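PDB 4RY1: periplasmic solute binding protein from Pectobacterium atrosepticum, which probably binds a sugar in the periplasm and hands it to an ABC-type importer, as a bacterial solute-binding protein of family 1. Local coordinates for residues L169-L172 with T173-R176; K211-S215 with H216-D220; G228-V232 with Y233-P237. All blocks are in the same frame, centred on the assembly; numbering follows the deposited sequence.

Contact 1 of 3, residues L169-L172 with T173-R176; sequences LDIL and TLGR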
loop_
_atom_site.group_PDB
_atom_site.type_symbol
_atom_site.label_atom_id
_atom_site.label_comp_id
_atom_site.label_asym_id
_atom_site.label_seq_id
_atom_site.Cartn_x
_atom_site.Cartn_y
_atom_site.Cartn_z
ATOM N N LEU A 169 8.321 -6.066 1.621
ATOM C CA LEU A 169 7.882 -5.372 0.408
ATOM C C LEU A 169 8.203 -3.881 0.469
ATOM O O LEU A 169 8.522 -3.259 -0.549
ATOM C CB LEU A 169 6.377 -5.546 0.199
ATOM C CG LEU A 169 5.727 -4.760 -0.951
ATOM C CD1 LEU A 169 6.331 -5.090 -2.300
ATOM C CD2 LEU A 169 4.231 -4.993 -0.995
ATOM N N ASP A 170 8.094 -3.275 1.646
ATOM C CA ASP A 170 8.391 -1.831 1.748
ATOM C C ASP A 170 9.798 -1.493 1.258
ATOM O O ASP A 170 9.978 -0.559 0.479
ATOM C CB ASP A 170 8.157 -1.241 3.144
ATOM C CG ASP A 170 8.968 -1.889 4.245
ATOM O OD1 ASP A 170 9.469 -3.017 4.102
ATOM O OD2 ASP A 170 9.053 -1.250 5.297
ATOM N N ILE A 171 10.797 -2.250 1.703
ATOM C CA ILE A 171 12.178 -1.935 1.301
ATOM C C ILE A 171 12.439 -2.375 -0.140
ATOM O O ILE A 171 13.205 -1.697 -0.843
ATOM C CB ILE A 171 13.231 -2.479 2.280
ATOM C CG1 ILE A 171 12.915 -2.056 3.720
ATOM C CG2 ILE A 171 14.638 -2.025 1.868
ATOM C CD1 ILE A 171 12.814 -0.570 3.973
ATOM N N LEU A 172 11.779 -3.431 -0.603
ATOM C CA LEU A 172 11.827 -3.777 -2.040
ATOM C C LEU A 172 11.338 -2.600 -2.872
ATOM O O LEU A 172 11.908 -2.258 -3.902
ATOM C CB LEU A 172 10.984 -5.002 -2.346
ATOM C CG LEU A 172 10.900 -5.399 -3.818
ATOM C CD1 LEU A 172 12.266 -5.812 -4.309
ATOM C CD2 LEU A 172 9.899 -6.530 -3.980
ATOM N N THR A 173 10.262 -1.981 -2.407
ATOM C CA THR A 173 9.641 -0.882 -3.136
ATOM C C THR A 173 10.515 0.358 -3.060
ATOM O O THR A 173 10.644 1.106 -4.017
ATOM C CB THR A 173 8.229 -0.598 -2.592
ATOM O OG1 THR A 173 7.469 -1.807 -2.663
ATOM C CG2 THR A 173 7.561 0.477 -3.389
ATOM N N LEU A 174 11.128 0.579 -1.904
ATOM C CA LEU A 174 12.081 1.682 -1.740
ATOM C C LEU A 174 13.254 1.539 -2.744
ATOM O O LEU A 174 13.654 2.500 -3.411
ATOM C CB LEU A 174 12.615 1.723 -0.311
ATOM C CG LEU A 174 13.450 2.949 0.085
ATOM C CD1 LEU A 174 12.619 4.215 0.141
ATOM C CD2 LEU A 174 14.147 2.723 1.420
ATOM N N GLY A 175 13.762 0.317 -2.837
ATOM C CA GLY A 175 14.820 -0.040 -3.792
ATOM C C GLY A 175 14.340 0.188 -5.221
ATOM O O GLY A 175 15.054 0.747 -6.052
ATOM N N ARG A 176 13.126 -0.269 -5.517
ATOM C CA ARG A 176 12.522 -0.041 -6.841
ATOM C C ARG A 176 12.470 1.448 -7.187
ATOM O O ARG A 176 12.737 1.842 -8.341
ATOM C CB ARG A 176 11.114 -0.626 -6.895
ATOM C CG ARG A 176 10.474 -0.450 -8.263
ATOM C CD ARG A 176 9.148 0.241 -8.176
ATOM N NE ARG A 176 8.562 0.602 -9.460
ATOM C CZ ARG A 176 8.194 1.829 -9.783
ATOM N NH1 ARG A 176 8.285 2.813 -8.905
ATOM N NH2 ARG A 176 7.677 2.069 -10.983
#
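Thr173 turns OG1 back beside its own backbone N (chi1 -56°), which aims the hydroxyl at the carbonyl of Leu169 one turn earlier, while Leu169 sends CG away from its backbone N (chi1 174°) and brings CD1 alongside the Thr173 hydroxyl, 3.5 Å from OG1. The setting is the first two turns of the alpha-helix 169-183, in a protein of the periplasmic binding protein superfamily. Leu169 O is gripped twice by one residue: Thr173 OG1 donates to it at 2.8 Å, and Thr173 N makes the regular i to i+4 helix bond at 2.8 Å. The two donors arrive from opposite faces of the carbonyl plane, the hydroxyl lying well above it, 37° out. In this way the buried threonine hydroxyl finds an acceptor inside its own helix. The same backbone ladder continues with Leu174 N to Asp170 O, Gly175 N to Ile171 O at 2.9 Å, and Arg176 N to Leu172 O. Asp170 directs its carboxylate back over the helix start, where OD1 takes a weak bond from Ile171 N and OD2 is held by Ala162 N. At the far end, the Arg176 chain bends at chi2 and leads its guanidinium off the helix to a salt bridge with Asp186 and to the carbonyls of Val362 and Ala363. Leu172 faces helix 371-385 through Leu373 and Trp377, whereas Leu174 reaches Met120 of strand 107-123 and lies near a bound glycerol. On the flank toward helix 199-214, the methyls Ile171 CD1 and Leu174 CD2 come within 4.4 Å of each other.

Contact 2 of 3, residues K211-S215 with H216-D220; sequences KLVDS and HVIPD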
loop_
_atom_site.group_PDB
_atom_site.type_symbol
_atom_site.label_atom_id
_atom_site.label_comp_id
_atom_site.label_asym_id
_atom_site.label_seq_id
_atom_site.Cartn_x
_atom_site.Cartn_y
_atom_site.Cartn_z
ATOM N N LYS A 211 23.564 -2.054 2.084
ATOM C CA LYS A 211 24.002 -0.725 2.513
ATOM C C LYS A 211 23.117 -0.110 3.594
ATOM O O LYS A 211 23.595 0.516 4.509
ATOM C CB LYS A 211 24.119 0.248 1.337
ATOM C CG LYS A 211 24.922 1.487 1.724
ATOM C CD LYS A 211 25.267 2.339 0.521
ATOM C CE LYS A 211 26.137 3.519 0.919
ATOM N NZ LYS A 211 26.436 4.383 -0.253
ATOM N N LEU A 212 21.810 -0.274 3.467
ATOM C CA LEU A 212 20.898 0.236 4.483
ATOM C C LEU A 212 21.210 -0.386 5.851
ATOM O O LEU A 212 21.253 0.308 6.864
ATOM C CB LEU A 212 19.448 -0.054 4.079
ATOM C CG LEU A 212 18.884 0.741 2.892
ATOM C CD1 LEU A 212 17.558 0.155 2.459
ATOM C CD2 LEU A 212 18.693 2.199 3.251
ATOM N N VAL A 213 21.437 -1.698 5.841
ATOM C CA VAL A 213 21.779 -2.424 7.060
ATOM C C VAL A 213 23.166 -2.038 7.598
ATOM O O VAL A 213 23.315 -1.651 8.771
ATOM C CB VAL A 213 21.677 -3.939 6.867
ATOM C CG1 VAL A 213 22.236 -4.668 8.071
ATOM C CG2 VAL A 213 20.215 -4.323 6.684
ATOM N N ASP A 214 24.173 -2.143 6.740
ATOM C CA ASP A 214 25.560 -1.862 7.141
ATOM C C ASP A 214 25.733 -0.421 7.661
ATOM O O ASP A 214 26.535 -0.166 8.578
ATOM C CB ASP A 214 26.518 -2.126 5.976
ATOM C CG ASP A 214 26.662 -3.607 5.633
ATOM O OD1 ASP A 214 26.229 -4.488 6.410
ATOM O OD2 ASP A 214 27.242 -3.890 4.559
ATOM N N SER A 215 24.968 0.511 7.093
ATOM C CA SER A 215 24.960 1.935 7.510
ATOM C C SER A 215 24.094 2.279 8.742
ATOM O O SER A 215 24.017 3.439 9.130
ATOM C CB SER A 215 24.513 2.854 6.358
ATOM O OG SER A 215 25.345 2.738 5.220
ATOM N N HIS A 216 23.442 1.280 9.340
ATOM C CA HIS A 216 22.535 1.497 10.476
ATOM C C HIS A 216 21.351 2.402 10.113
ATOM O O HIS A 216 20.833 3.132 10.951
ATOM C CB HIS A 216 23.288 2.048 11.708
ATOM C CG HIS A 216 22.685 1.662 13.033
ATOM N ND1 HIS A 216 21.765 2.442 13.703
ATOM C CD2 HIS A 216 22.903 0.582 13.823
ATOM C CE1 HIS A 216 21.429 1.851 14.837
ATOM N NE2 HIS A 216 22.107 0.722 14.935
ATOM N N VAL A 217 20.907 2.336 8.858
ATOM C CA VAL A 217 19.682 3.062 8.486
ATOM C C VAL A 217 18.441 2.294 8.935
ATOM O O VAL A 217 17.519 2.864 9.492
ATOM C CB VAL A 217 19.613 3.365 6.982
ATOM C CG1 VAL A 217 18.308 4.084 6.656
ATOM C CG2 VAL A 217 20.767 4.263 6.592
ATOM N N ILE A 218 18.444 1.000 8.655
ATOM C CA ILE A 218 17.393 0.091 9.097
ATOM C C ILE A 218 17.989 -1.047 9.914
ATOM O O ILE A 218 19.139 -1.413 9.713
ATOM C CB ILE A 218 16.612 -0.528 7.911
ATOM C CG1 ILE A 218 17.467 -1.516 7.118
ATOM C CG2 ILE A 218 16.000 0.564 7.027
ATOM C CD1 ILE A 218 16.738 -2.153 5.960
ATOM N N PRO A 219 17.208 -1.635 10.828
ATOM C CA PRO A 219 17.668 -2.869 11.460
ATOM C C PRO A 219 17.618 -4.045 10.512
ATOM O O PRO A 219 16.871 -4.028 9.534
ATOM C CB PRO A 219 16.657 -3.107 12.583
ATOM C CG PRO A 219 15.896 -1.830 12.722
ATOM C CD PRO A 219 15.876 -1.263 11.321
ATOM N N ASP A 220 18.393 -5.072 10.824
ATOM C CA ASP A 220 18.441 -6.273 9.999
ATOM C C ASP A 220 17.317 -7.246 10.334
ATOM O O ASP A 220 16.483 -6.985 11.204
ATOM C CB ASP A 220 19.841 -6.910 10.057
ATOM C CG ASP A 220 20.142 -7.595 11.369
ATOM O OD1 ASP A 220 19.263 -7.685 12.246
ATOM O OD2 ASP A 220 21.295 -8.037 11.521
HETATM O O HOH W 1 21.582 -2.029 10.865
#
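Leaving the helix at Ser215, the chain reverses through His216: His216 N bonds to Val213 O at 3.0 Å, and the positive phi of His216 (61°) turns Val217 N back to Leu212 O at 2.9 Å. A longer, weak bond from Ile218 N also reaches Leu212 O. The side chains then pack against the last turn. Leu212 CD2 meets Val217 CG1 obliquely at 3.9 Å, and Leu212 CB rests against Ile218 CD1. Ile218 holds CG1 between its backbone N and carbonyl carbon (chi1 70°), a setting that folds the chain back toward the helix, where it crosses the Val213 side chain at about a right angle, CG1 of Ile218 lying 4.0 Å from CG2 of Val213. The other Val213 methyl, CG1, packs 3.8 Å from Asp220 CB. Ser215 OG returns to Lys211 O, which also takes the Ser215 N bond from the other face of its plane. A water donates to both Val213 O and Ile218 O, bridging the helix end and the outgoing chain. Around this turn, the His216 ring stacks on Tyr157, Val217 packs on Leu141 of helix 138-152, and Asp220 OD1 caps Tyr223 N to start helix 221-225. The positive phi, the paired bonds back into the last turn and the apolar contact between Leu212 and Val217 across it are those of a Schellman motif ending helix 199-214.

Contact 3 of 3, residues G228-V232 with Y233-P237; sequences GRTNV and YEIRP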
loop_
_atom_site.group_PDB
_atom_site.type_symbol
_atom_site.label_atom_id
_atom_site.label_comp_id
_atom_site.label_asym_id
_atom_site.label_seq_id
_atom_site.Cartn_x
_atom_site.Cartn_y
_atom_site.Cartn_z
ATOM N N GLY A 228 9.165 -11.682 16.860
ATOM C CA GLY A 228 8.202 -12.733 16.499
ATOM C C GLY A 228 7.203 -12.255 15.449
ATOM O O GLY A 228 7.566 -11.598 14.474
ATOM N N ARG A 229 5.937 -12.590 15.674
ATOM C CA ARG A 229 4.851 -12.306 14.707
ATOM C C ARG A 229 4.053 -11.038 15.031
ATOM O O ARG A 229 3.072 -10.713 14.357
ATOM C CB ARG A 229 3.881 -13.502 14.601
ATOM C CG ARG A 229 4.215 -14.573 13.553
ATOM C CD ARG A 229 4.972 -14.002 12.356
ATOM N NE ARG A 229 4.729 -14.619 11.049
ATOM C CZ ARG A 229 3.948 -14.109 10.090
ATOM N NH1 ARG A 229 3.262 -12.981 10.270
ATOM N NH2 ARG A 229 3.838 -14.745 8.932
ATOM N N THR A 230 4.492 -10.334 16.066
ATOM C CA THR A 230 3.858 -9.099 16.503
ATOM C C THR A 230 3.851 -8.035 15.402
ATOM O O THR A 230 4.860 -7.806 14.744
ATOM C CB THR A 230 4.564 -8.538 17.745
ATOM O OG1 THR A 230 4.642 -9.564 18.739
ATOM C CG2 THR A 230 3.817 -7.326 18.334
ATOM N N ASN A 231 2.709 -7.376 15.235
ATOM C CA ASN A 231 2.584 -6.269 14.306
ATOM C C ASN A 231 3.642 -5.226 14.641
ATOM O O ASN A 231 3.801 -4.815 15.785
ATOM C CB ASN A 231 1.202 -5.626 14.413
ATOM C CG ASN A 231 0.091 -6.491 13.842
ATOM O OD1 ASN A 231 0.273 -7.198 12.844
ATOM N ND2 ASN A 231 -1.072 -6.440 14.478
ATOM N N VAL A 232 4.371 -4.770 13.640
ATOM C CA VAL A 232 5.422 -3.775 13.909
ATOM C C VAL A 232 4.833 -2.472 14.462
ATOM O O VAL A 232 5.454 -1.816 15.290
ATOM C CB VAL A 232 6.299 -3.549 12.669
ATOM C CG1 VAL A 232 7.264 -2.389 12.863
ATOM C CG2 VAL A 232 7.123 -4.799 12.429
ATOM N N TYR A 233 3.602 -2.154 14.056
ATOM C CA TYR A 233 2.927 -0.964 14.589
ATOM C C TYR A 233 2.526 -1.124 16.066
ATOM O O TYR A 233 2.006 -0.204 16.686
ATOM C CB TYR A 233 1.743 -0.539 13.717
ATOM C CG TYR A 233 0.720 -1.594 13.360
ATOM C CD1 TYR A 233 -0.376 -1.855 14.180
ATOM C CD2 TYR A 233 0.805 -2.272 12.146
ATOM C CE1 TYR A 233 -1.323 -2.796 13.810
ATOM C CE2 TYR A 233 -0.136 -3.198 11.770
ATOM C CZ TYR A 233 -1.200 -3.457 12.604
ATOM O OH TYR A 233 -2.137 -4.392 12.228
ATOM N N GLU A 234 2.805 -2.292 16.632
ATOM C CA GLU A 234 2.595 -2.581 18.074
ATOM C C GLU A 234 3.885 -2.861 18.857
ATOM O O GLU A 234 3.814 -3.080 20.074
ATOM C CB GLU A 234 1.640 -3.784 18.265
ATOM C CG GLU A 234 0.218 -3.535 17.789
ATOM C CD GLU A 234 -0.593 -4.805 17.593
ATOM O OE1 GLU A 234 -0.269 -5.827 18.218
ATOM O OE2 GLU A 234 -1.563 -4.780 16.794
ATOM N N ILE A 235 5.054 -2.873 18.212
ATOM C CA ILE A 235 6.284 -3.171 18.973
ATOM C C ILE A 235 6.836 -1.921 19.650
ATOM O O ILE A 235 6.681 -0.797 19.160
ATOM C CB ILE A 235 7.397 -3.908 18.183
ATOM C CG1 ILE A 235 8.054 -2.989 17.144
ATOM C CG2 ILE A 235 6.852 -5.194 17.559
ATOM C CD1 ILE A 235 9.193 -3.623 16.365
ATOM N N ARG A 236 7.513 -2.139 20.763
ATOM C CA ARG A 236 7.960 -1.041 21.604
ATOM C C ARG A 236 8.899 -0.095 20.861
ATOM O O ARG A 236 8.787 1.113 21.036
ATOM C CB ARG A 236 8.641 -1.560 22.880
ATOM N N PRO A 237 9.837 -0.633 20.042
ATOM C CA PRO A 237 10.697 0.331 19.359
ATOM C C PRO A 237 9.993 1.308 18.415
ATOM O O PRO A 237 10.503 2.419 18.216
ATOM C CB PRO A 237 11.660 -0.557 18.575
ATOM C CG PRO A 237 11.779 -1.778 19.426
ATOM C CD PRO A 237 10.353 -2.007 19.881
HETATM O O HOH W 2 0.432 -8.271 16.784
#
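Asn231 lies flat against the ring of Tyr233, side by side and pointing the same way, with amide and ring planes only 16° apart. Its CB stands over the centre of one ring face, 3.7 Å from the centroid, a CH-pi contact, and its CG reaches on over CZ. The tyrosine can fold back this way because its CG sits between backbone N and carbonyl carbon (chi1 51°), which swings the ring back beneath the Asn231 side chain. Glu234 runs beside Asn231, its chain extended beyond CG, and brings its carboxylate to the NH2 end of the amide. Asn231 ND2 donates to Glu234 OE2 at 2.9 Å in a nearly straight bond (174°); the acceptor lies in the amide plane, yet the donor comes from above the carboxylate plane, the two planes being nearly perpendicular. The amide is thus held by a ring against one face and a carboxylate at its NH2 end. A water fastens the other carboxylate oxygen, donating to Glu234 OE1 and accepting from Asn231 N. In the backbone, Glu234 N bonds to Asn231 O at 2.8 Å and Ile235 N to Val232 O at 3.1 Å, an i to i+3 pattern that marks a short 3-10 turn. The buried Val232 places CG1 4.2 Å from Ile235 CD1, and the exposed Thr230 closes on Ile235 CG2 with its CG2. The turn joins helix 221-225 to helix 236-239, for which Ile235 is the N-cap residue; Tyr233 meets Tyr256 of helix 253-257 edge-to-face and its carbonyl accepts a hydrogen bond from Asn259 ND2, while Ile235 packs on Phe227 in the loop after helix 221-225.

How the contacts relate
Contact 1 is the buried member, its centre about 11 Å from the chain centre, whereas contacts 2 and 3 are only partly buried, their centres about 23 and 18 Å from the chain centre. Contacts 1 and 2 touch through Ile171 CG2 and Leu212 CD1, 3.7 Å apart, so helix 169-183 packs directly on the closing turn of helix 199-214. Contact 3 touches neither, its nearest atoms about 8 Å from contact 1 and 7 Å from contact 2, but contacts 2 and 3 lie before and after helix 221-225. The chemistry follows the place: regular helix bonds with one buried hydroxyl in contact 1, apolar closure of a helix end in contact 2, and an amide, carboxylate and ring cluster with water in contact 3.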